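PDB 4CVU: beta-mannosidase from Trichoderma harzianum, which hydrolyses beta-mannosidic linkages, as a family 2 glycoside hydrolase probably releasing terminal non-reducing beta-D-mannose from its substrates. Local coordinates for residues N405-S410 / Q707-W712; A462-E467 / T519-V524; W606-D611 / L720-R725. All coordinates share one frame; numbering follows the deposited sequence. Where two conformers were deposited one is given.

Contact 1: residues N405-S410 / Q707-W712; sequences NRLFDS and QLNDIW. With NA (sodium ion), chain B.
L407 of helix 405-410 meets loop 707-712 with both of its methyls, and this leucine carries the whole contact. Its CD2 packs on L708 CD2 at 4.0 Å, the two leucine side chains slanting across each other. Its other branch, CD1, makes a looser touch, 4.2 Å from N709 ND2. That is plain van der Waals contact; N709 ND2 donates separately, to the carbonyl of I390. With CG anti to the backbone N (chi1 180°), L407 carries its fork to the loop. Leucine suits a place that needs two apolar branches, one for a methyl and one for an amide already in use. Behind it the loop is stiffened from within: Q707 NE2 donates to N709 O over 2.8 Å, nearly straight at 173°.

The other face of the helix is more polar and partly exposed. There D409 holds a sodium ion unevenly, with OD2 at 2.2 Å and OD1 at 3.0 Å, and a water adds a further ligand at 2.8 Å. R439 and Q919 also bond this carboxylate, so it is probably kept ionised.

Helix 401-413 is flanked by helix 430-439, against which N405 and F408 pack, and by strand 895-899, touched by R406, D409 and S410. On the loop side L708 and N709 rest on strand 380-389, probably the first strand of the family's (beta/alpha)8 barrel.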
# COMPACT_ATOMS: atom_id res chain seq x y z
N ASN A 405 13.70 8.45 -21.91
CA ASN A 405 14.48 7.54 -22.74
C ASN A 405 13.90 6.10 -22.79
O ASN A 405 13.76 5.54 -23.90
CB ASN A 405 15.97 7.57 -22.35
CG ASN A 405 16.73 8.70 -23.08
OD1 ASN A 405 16.69 8.77 -24.30
ND2 ASN A 405 17.40 9.57 -22.34
N ARG A 406 13.49 5.56 -21.64
CA ARG A 406 12.83 4.23 -21.62
C ARG A 406 11.55 4.23 -22.45
O ARG A 406 11.22 3.26 -23.13
CB ARG A 406 12.48 3.81 -20.20
CG ARG A 406 13.72 3.54 -19.33
CD ARG A 406 13.35 2.78 -18.08
NE ARG A 406 12.65 3.55 -17.07
CZ ARG A 406 13.26 4.27 -16.10
NH1 ARG A 406 14.55 4.38 -16.04
NH2 ARG A 406 12.53 4.89 -15.18
N LEU A 407 10.78 5.31 -22.31
CA LEU A 407 9.56 5.44 -23.11
C LEU A 407 9.88 5.49 -24.61
O LEU A 407 9.14 4.92 -25.45
CB LEU A 407 8.78 6.69 -22.68
CG LEU A 407 7.48 6.97 -23.42
CD1 LEU A 407 6.52 7.68 -22.46
CD2 LEU A 407 7.69 7.83 -24.64
N PHE A 408 10.92 6.23 -24.98
CA PHE A 408 11.27 6.24 -26.42
C PHE A 408 11.81 4.90 -26.91
O PHE A 408 11.50 4.51 -28.03
CB PHE A 408 12.18 7.41 -26.79
CG PHE A 408 11.40 8.65 -27.11
CD1 PHE A 408 10.95 8.89 -28.42
CD2 PHE A 408 11.08 9.57 -26.12
CE1 PHE A 408 10.26 10.06 -28.72
CE2 PHE A 408 10.37 10.72 -26.41
CZ PHE A 408 9.94 10.95 -27.72
N ASP A 409 12.55 4.18 -26.07
CA ASP A 409 12.94 2.82 -26.44
C ASP A 409 11.70 1.99 -26.81
O ASP A 409 11.73 1.25 -27.75
CB ASP A 409 13.54 2.03 -25.32
CG ASP A 409 14.89 2.55 -24.86
OD1 ASP A 409 15.60 3.31 -25.51
OD2 ASP A 409 15.28 2.07 -23.82
N SER A 410 10.64 2.08 -25.99
CA SER A 410 9.41 1.28 -26.20
C SER A 410 8.67 1.71 -27.46
O SER A 410 8.00 0.90 -28.12
CB SER A 410 8.48 1.40 -24.96
OG SER A 410 9.06 0.77 -23.82
N GLN A 707 -4.14 4.98 -26.48
CA GLN A 707 -3.15 6.00 -26.29
C GLN A 707 -1.86 5.26 -25.95
O GLN A 707 -1.89 4.08 -25.61
CB GLN A 707 -3.51 6.92 -25.11
CG GLN A 707 -3.69 6.20 -23.79
CD GLN A 707 -4.45 6.98 -22.73
OE1 GLN A 707 -5.66 7.13 -22.82
NE2 GLN A 707 -3.74 7.46 -21.71
N LEU A 708 -0.72 5.93 -26.12
CA LEU A 708 0.53 5.24 -25.92
C LEU A 708 0.64 4.87 -24.47
O LEU A 708 0.93 3.72 -24.14
CB LEU A 708 1.73 6.13 -26.32
CG LEU A 708 3.13 5.65 -25.84
CD1 LEU A 708 3.58 4.44 -26.60
CD2 LEU A 708 4.14 6.72 -26.05
N ASN A 709 0.42 5.86 -23.60
CA ASN A 709 0.98 5.80 -22.25
C ASN A 709 0.03 6.27 -21.14
O ASN A 709 -0.99 6.92 -21.44
CB ASN A 709 2.28 6.59 -22.21
CG ASN A 709 2.07 8.08 -22.42
OD1 ASN A 709 1.43 8.48 -23.39
ND2 ASN A 709 2.60 8.90 -21.52
N ASP A 710 0.40 5.98 -19.88
CA ASP A 710 -0.42 6.27 -18.69
C ASP A 710 0.21 7.36 -17.81
O ASP A 710 1.43 7.40 -17.65
CB ASP A 710 -0.60 5.05 -17.77
CG ASP A 710 -1.81 4.19 -18.13
OD1 ASP A 710 -2.86 4.73 -18.50
OD2 ASP A 710 -1.69 2.94 -18.02
N ILE A 711 -0.65 8.20 -17.22
CA ILE A 711 -0.22 9.22 -16.26
C ILE A 711 -0.23 8.73 -14.81
O ILE A 711 0.39 9.36 -13.94
CB ILE A 711 -1.14 10.46 -16.40
CG1 ILE A 711 -0.44 11.69 -15.94
CG2 ILE A 711 -2.44 10.27 -15.66
CD1 ILE A 711 -1.24 12.98 -16.18
N TRP A 712 -0.92 7.61 -14.56
CA TRP A 712 -0.98 6.98 -13.23
C TRP A 712 -1.56 5.56 -13.36
O TRP A 712 -1.87 5.11 -14.46
CB TRP A 712 -1.77 7.85 -12.22
CG TRP A 712 -3.26 7.92 -12.40
CD1 TRP A 712 -3.96 7.76 -13.54
CD2 TRP A 712 -4.22 8.18 -11.36
NE1 TRP A 712 -5.30 7.90 -13.29
CE2 TRP A 712 -5.48 8.16 -11.96
CE3 TRP A 712 -4.13 8.41 -10.00
CZ2 TRP A 712 -6.67 8.36 -11.23
CZ3 TRP A 712 -5.32 8.60 -9.26
CH2 TRP A 712 -6.57 8.58 -9.90
NA NA B . 17.45 2.41 -23.39
O HOH W 1 17.54 2.37 -20.56

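Contact 2: residues A462-E467 / T519-V524; sequences ANVVGE and TTLFNV. With MAN (alpha-D-mannopyranose), chain E; MAN (alpha-D-mannopyranose), chain C.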
# COMPACT_ATOMS: atom_id res chain seq x y z
N ALA A 462 -4.34 38.18 -26.31
CA ALA A 462 -2.98 38.72 -26.15
C ALA A 462 -2.10 37.71 -25.39
O ALA A 462 -0.97 37.47 -25.77
CB ALA A 462 -3.00 40.06 -25.45
N ASN A 463 -2.66 37.09 -24.35
CA ASN A 463 -1.95 36.08 -23.56
C ASN A 463 -1.62 34.86 -24.42
O ASN A 463 -0.49 34.43 -24.46
CB ASN A 463 -2.79 35.67 -22.32
CG ASN A 463 -1.96 35.00 -21.24
OD1 ASN A 463 -0.76 34.81 -21.37
ND2 ASN A 463 -2.60 34.62 -20.15
N VAL A 464 -2.61 34.37 -25.15
CA VAL A 464 -2.39 33.24 -26.07
C VAL A 464 -1.28 33.55 -27.07
O VAL A 464 -0.41 32.72 -27.35
CB VAL A 464 -3.70 32.87 -26.83
CG1 VAL A 464 -3.41 31.94 -27.98
CG2 VAL A 464 -4.70 32.20 -25.88
N VAL A 465 -1.31 34.76 -27.64
CA VAL A 465 -0.30 35.16 -28.63
C VAL A 465 1.10 35.16 -28.01
O VAL A 465 2.05 34.74 -28.65
CB VAL A 465 -0.66 36.55 -29.25
CG1 VAL A 465 0.54 37.15 -29.95
CG2 VAL A 465 -1.85 36.42 -30.21
N GLY A 466 1.22 35.58 -26.76
CA GLY A 466 2.51 35.46 -26.07
C GLY A 466 2.94 33.99 -26.09
O GLY A 466 4.09 33.66 -26.40
N GLU A 467 1.97 33.13 -25.81
CA GLU A 467 2.19 31.67 -25.73
C GLU A 467 2.51 31.07 -27.07
O GLU A 467 3.51 30.37 -27.20
CB GLU A 467 0.97 31.01 -25.08
CG GLU A 467 0.64 29.60 -25.49
CD GLU A 467 -0.62 29.12 -24.82
OE1 GLU A 467 -1.16 29.86 -23.97
OE2 GLU A 467 -1.09 28.01 -25.15
N THR A 519 -7.19 33.07 -37.99
CA THR A 519 -6.73 34.44 -38.23
C THR A 519 -5.55 34.78 -37.31
O THR A 519 -4.51 35.15 -37.79
CB THR A 519 -7.88 35.46 -38.11
OG1 THR A 519 -9.02 35.03 -38.88
CG2 THR A 519 -7.46 36.84 -38.61
N THR A 520 -5.68 34.60 -36.01
CA THR A 520 -4.58 34.97 -35.10
C THR A 520 -3.47 33.92 -35.16
O THR A 520 -2.33 34.23 -35.52
CB THR A 520 -5.04 35.10 -33.64
OG1 THR A 520 -6.14 36.00 -33.57
CG2 THR A 520 -3.91 35.64 -32.75
N LEU A 521 -3.82 32.68 -34.83
CA LEU A 521 -2.82 31.61 -34.71
C LEU A 521 -2.10 31.24 -36.01
O LEU A 521 -0.89 31.08 -36.00
CB LEU A 521 -3.44 30.38 -34.03
CG LEU A 521 -3.35 30.28 -32.50
CD1 LEU A 521 -3.58 31.58 -31.75
CD2 LEU A 521 -4.30 29.23 -31.97
N PHE A 522 -2.81 31.08 -37.12
CA PHE A 522 -2.09 30.74 -38.37
C PHE A 522 -1.15 31.86 -38.79
O PHE A 522 -0.06 31.61 -39.29
CB PHE A 522 -3.03 30.42 -39.54
CG PHE A 522 -2.31 30.00 -40.82
CD1 PHE A 522 -1.40 28.95 -40.80
CD2 PHE A 522 -2.55 30.66 -42.02
CE1 PHE A 522 -0.74 28.53 -41.95
CE2 PHE A 522 -1.89 30.26 -43.19
CZ PHE A 522 -0.98 29.20 -43.15
N ASN A 523 -1.59 33.12 -38.63
CA ASN A 523 -0.70 34.26 -38.90
C ASN A 523 0.52 34.26 -38.02
O ASN A 523 1.60 34.45 -38.50
CB ASN A 523 -1.42 35.61 -38.81
CG ASN A 523 -1.93 36.04 -40.15
OD1 ASN A 523 -1.12 36.35 -41.03
ND2 ASN A 523 -3.25 36.02 -40.35
N VAL A 524 0.34 33.97 -36.73
CA VAL A 524 1.50 33.89 -35.81
C VAL A 524 2.49 32.79 -36.21
O VAL A 524 3.71 33.01 -36.23
CB VAL A 524 1.07 33.68 -34.35
CG1 VAL A 524 2.28 33.39 -33.46
CG2 VAL A 524 0.35 34.90 -33.81
C1 MAN E . 0.07 41.26 -41.07
C2 MAN E . -1.43 41.14 -41.27
C3 MAN E . -1.83 39.69 -41.60
C4 MAN E . -1.05 39.27 -42.85
C5 MAN E . 0.44 39.40 -42.55
C6 MAN E . 1.33 39.03 -43.72
O2 MAN E . -1.73 42.00 -42.39
O3 MAN E . -3.23 39.59 -41.86
O4 MAN E . -1.47 37.95 -43.28
O5 MAN E . 0.77 40.76 -42.22
O6 MAN E . 2.71 39.23 -43.35
C1 MAN C . 6.64 40.65 -27.50
C2 MAN C . 7.05 40.03 -26.17
C3 MAN C . 7.10 38.51 -26.30
C4 MAN C . 5.77 37.97 -26.81
C5 MAN C . 5.35 38.71 -28.07
C6 MAN C . 3.93 38.37 -28.52
O2 MAN C . 6.08 40.38 -25.21
O3 MAN C . 7.43 37.96 -25.06
O4 MAN C . 5.95 36.59 -27.13
O5 MAN C . 5.39 40.13 -27.91
O6 MAN C . 3.68 38.94 -29.81
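Two helical segments, 462-467 and 519-524, run nearly side by side in the same direction: their axes approach to 10.6 Å with a signed crossing angle of -23°. V465 and L521 have the nearest CA atoms, 7.5 Å apart. Beta-branched valine and threonine offer methyls close to the backbone, and leucine reaches further with CD1, so the contact is apolar, with no hydrogen bond between the segments.

The tight spot is V465 CG2 against T520 CG2, two methyls only 3.4 Å apart on side chains that cross at about a right angle. T520 turns CG2 anti to its backbone N (OG1 at chi1 -53°), which leaves the hydroxyl to bond the carbonyl of N515 in its own helix; threonine can thus give a methyl to the interface and keep its polar atom satisfied. Nearby, V464 CG1 packs on L521 CD1 at 3.8 Å, while V465 CG1 is a looser 4.5 Å from V524 CG2 and also borders O6 of a mannose of the attached glycan. N523 faces a second glycan mannose: OD1 accepts from its O4 at 2.8 Å, while ND2 donates to T519 O on a lone pair, a bond that fixes the rotation of the amide.

Helices 458-475 and 506-528 probably belong to the outer layer of the (beta/alpha)8 barrel. L521 and V464 lean on F447 and F449 just beyond strand 442-446, L521 and V524 also touch I468 further along helix 458-475, and E467 of that helix forms a salt bridge with R192.

Contact 3: residues W606-D611 / L720-R725; sequences WQQAVD and LEYDGR. With CD (cadmium ion), chain N.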
# COMPACT_ATOMS: atom_id res chain seq x y z
N TRP A 606 -1.00 -2.01 -10.38
CA TRP A 606 -1.97 -1.73 -9.30
C TRP A 606 -1.27 -1.72 -7.95
O TRP A 606 -1.53 -0.85 -7.10
CB TRP A 606 -3.01 -2.79 -9.21
CG TRP A 606 -4.11 -2.55 -10.22
CD1 TRP A 606 -4.42 -3.33 -11.26
CD2 TRP A 606 -4.96 -1.42 -10.27
NE1 TRP A 606 -5.50 -2.77 -11.98
CE2 TRP A 606 -5.84 -1.59 -11.37
CE3 TRP A 606 -5.10 -0.28 -9.48
CZ2 TRP A 606 -6.82 -0.66 -11.68
CZ3 TRP A 606 -6.07 0.63 -9.78
CH2 TRP A 606 -6.93 0.44 -10.88
N GLN A 607 -0.46 -2.72 -7.74
CA GLN A 607 0.19 -2.91 -6.44
C GLN A 607 1.04 -1.71 -6.00
O GLN A 607 1.40 -1.57 -4.81
CB GLN A 607 1.02 -4.19 -6.45
CG GLN A 607 0.19 -5.44 -6.24
CD GLN A 607 1.00 -6.70 -6.40
OE1 GLN A 607 1.86 -6.84 -7.29
NE2 GLN A 607 0.75 -7.61 -5.54
N GLN A 608 1.40 -0.86 -6.95
CA GLN A 608 2.19 0.32 -6.65
C GLN A 608 1.37 1.38 -5.91
O GLN A 608 1.93 2.15 -5.17
CB GLN A 608 2.73 0.94 -7.96
CG GLN A 608 3.67 0.04 -8.72
CD GLN A 608 4.02 0.57 -10.11
OE1 GLN A 608 3.62 1.67 -10.51
NE2 GLN A 608 4.78 -0.22 -10.84
N ALA A 609 0.07 1.46 -6.21
CA ALA A 609 -0.76 2.61 -5.85
C ALA A 609 -1.88 2.31 -4.88
O ALA A 609 -2.36 3.21 -4.23
CB ALA A 609 -1.35 3.23 -7.13
N VAL A 610 -2.30 1.06 -4.76
CA VAL A 610 -3.51 0.68 -4.03
C VAL A 610 -3.25 -0.36 -2.94
O VAL A 610 -2.43 -1.25 -3.12
CB VAL A 610 -4.53 0.14 -5.06
CG1 VAL A 610 -5.59 -0.70 -4.40
CG2 VAL A 610 -5.17 1.29 -5.80
N ASP A 611 -4.01 -0.29 -1.84
CA ASP A 611 -3.88 -1.27 -0.74
C ASP A 611 -4.14 -2.69 -1.18
O ASP A 611 -4.96 -2.92 -2.09
CB ASP A 611 -4.83 -0.95 0.41
CG ASP A 611 -4.55 0.36 1.02
OD1 ASP A 611 -3.45 0.88 0.72
OD2 ASP A 611 -5.44 0.97 1.71
N LEU A 720 1.23 1.37 -22.53
CA LEU A 720 2.38 1.40 -21.58
C LEU A 720 1.89 1.99 -20.29
O LEU A 720 1.35 3.09 -20.27
CB LEU A 720 3.51 2.25 -22.13
CG LEU A 720 4.03 2.00 -23.56
CD1 LEU A 720 5.10 3.02 -23.88
CD2 LEU A 720 4.53 0.59 -23.79
N GLU A 721 2.14 1.27 -19.20
CA GLU A 721 1.63 1.60 -17.89
C GLU A 721 2.60 2.64 -17.28
O GLU A 721 3.66 2.94 -17.87
CB GLU A 721 1.45 0.29 -17.06
CG GLU A 721 0.45 -0.72 -17.66
CD GLU A 721 0.48 -2.11 -17.00
OE1 GLU A 721 1.13 -2.27 -15.94
OE2 GLU A 721 -0.18 -3.04 -17.50
N TYR A 722 2.19 3.22 -16.15
CA TYR A 722 2.81 4.38 -15.59
C TYR A 722 4.32 4.24 -15.52
O TYR A 722 5.07 5.19 -15.83
CB TYR A 722 2.20 4.74 -14.23
CG TYR A 722 2.87 5.89 -13.47
CD1 TYR A 722 2.82 7.23 -13.93
CD2 TYR A 722 3.55 5.64 -12.30
CE1 TYR A 722 3.44 8.24 -13.22
CE2 TYR A 722 4.17 6.64 -11.59
CZ TYR A 722 4.10 7.96 -12.05
OH TYR A 722 4.73 8.96 -11.29
N ASP A 723 4.77 3.04 -15.17
CA ASP A 723 6.22 2.85 -14.86
C ASP A 723 6.93 2.40 -16.14
O ASP A 723 8.13 2.19 -16.17
CB ASP A 723 6.42 1.89 -13.71
CG ASP A 723 6.19 0.42 -14.05
OD1 ASP A 723 5.59 0.00 -15.10
OD2 ASP A 723 6.57 -0.35 -13.15
N GLY A 724 6.14 2.21 -17.19
CA GLY A 724 6.66 1.77 -18.46
C GLY A 724 6.32 0.36 -18.88
O GLY A 724 6.59 0.01 -20.01
N ARG A 725 5.71 -0.45 -17.98
CA ARG A 725 5.49 -1.88 -18.21
C ARG A 725 4.57 -1.98 -19.41
O ARG A 725 3.61 -1.28 -19.46
CB ARG A 725 4.73 -2.52 -17.03
CG ARG A 725 4.40 -4.01 -17.26
CD ARG A 725 3.68 -4.68 -16.12
NE ARG A 725 4.60 -4.92 -15.01
CZ ARG A 725 5.29 -6.05 -14.78
NH1 ARG A 725 5.17 -7.11 -15.57
NH2 ARG A 725 6.14 -6.11 -13.73
CD CD N . -4.07 2.50 2.88
O HOH W 2 3.19 1.40 -13.17
O HOH W 3 -5.57 4.13 4.40
O HOH W 4 -1.98 3.14 3.22
O HOH W 5 -4.67 4.22 0.98
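Q608, on helix 603-609, faces a type I beta turn from E721 to G724, and its CA lies 9.5 Å from that of D723. The glutamine chain is extended beyond CG (chi2 171°), long enough to span this distance and bring an amide to the turn. There NE2 donates to D723 OD2 at 2.9 Å, meeting the carboxylate from above its plane; the bond is bent, at 139°. The other half of the amide, OE1, accepts from a water at 2.7 Å that in turn takes a weak bond from D723 N, so both ends of the amide are tied to the same residue. OE1 also nears the edge of the Y722 ring.

D723 has a second task: OD1 accepts from R725 N at 2.9 Å, closing an Asx turn. Replacing D723 by alanine removes both carboxylate oxygens, so the Asx turn is likely to lose its closing bond and the Q608 amide to be freer to turn.

Beyond the helix, D611 binds a cadmium ion through OD2 at 2.4 Å and OD1 at 2.8 Å, with three waters; it also packs on N72 of the second subunit.

G724 has a positive phi of 109°, where a side chain would strike the preceding carbonyl. With G724 N bonded to E721 O, and E721 N to R725 O, the loop has the pattern of a type I turn with a G1 bulge.

In the fold
Contacts 1 and 3 are neighbours, their centres 13 Å apart, since 707-712 and 720-725 belong to one long loop after strand 702-705. L708 O and L720 N, 2.9 Å apart, probably share a hydrogen bond, and I711 O packs on Y722 CD1. This loop thus meets helix 401-413 in the interior and helix 603-609 at the surface. Contact 2 stands apart, with centres 31 Å from contact 1 and 39 Å from contact 3, on the far side of the chain's centre from the latter. The mannoses beside it belong to glycans attached to the protein and do not mark the active site, which in this family is expected at the C-terminal ends of the barrel strands.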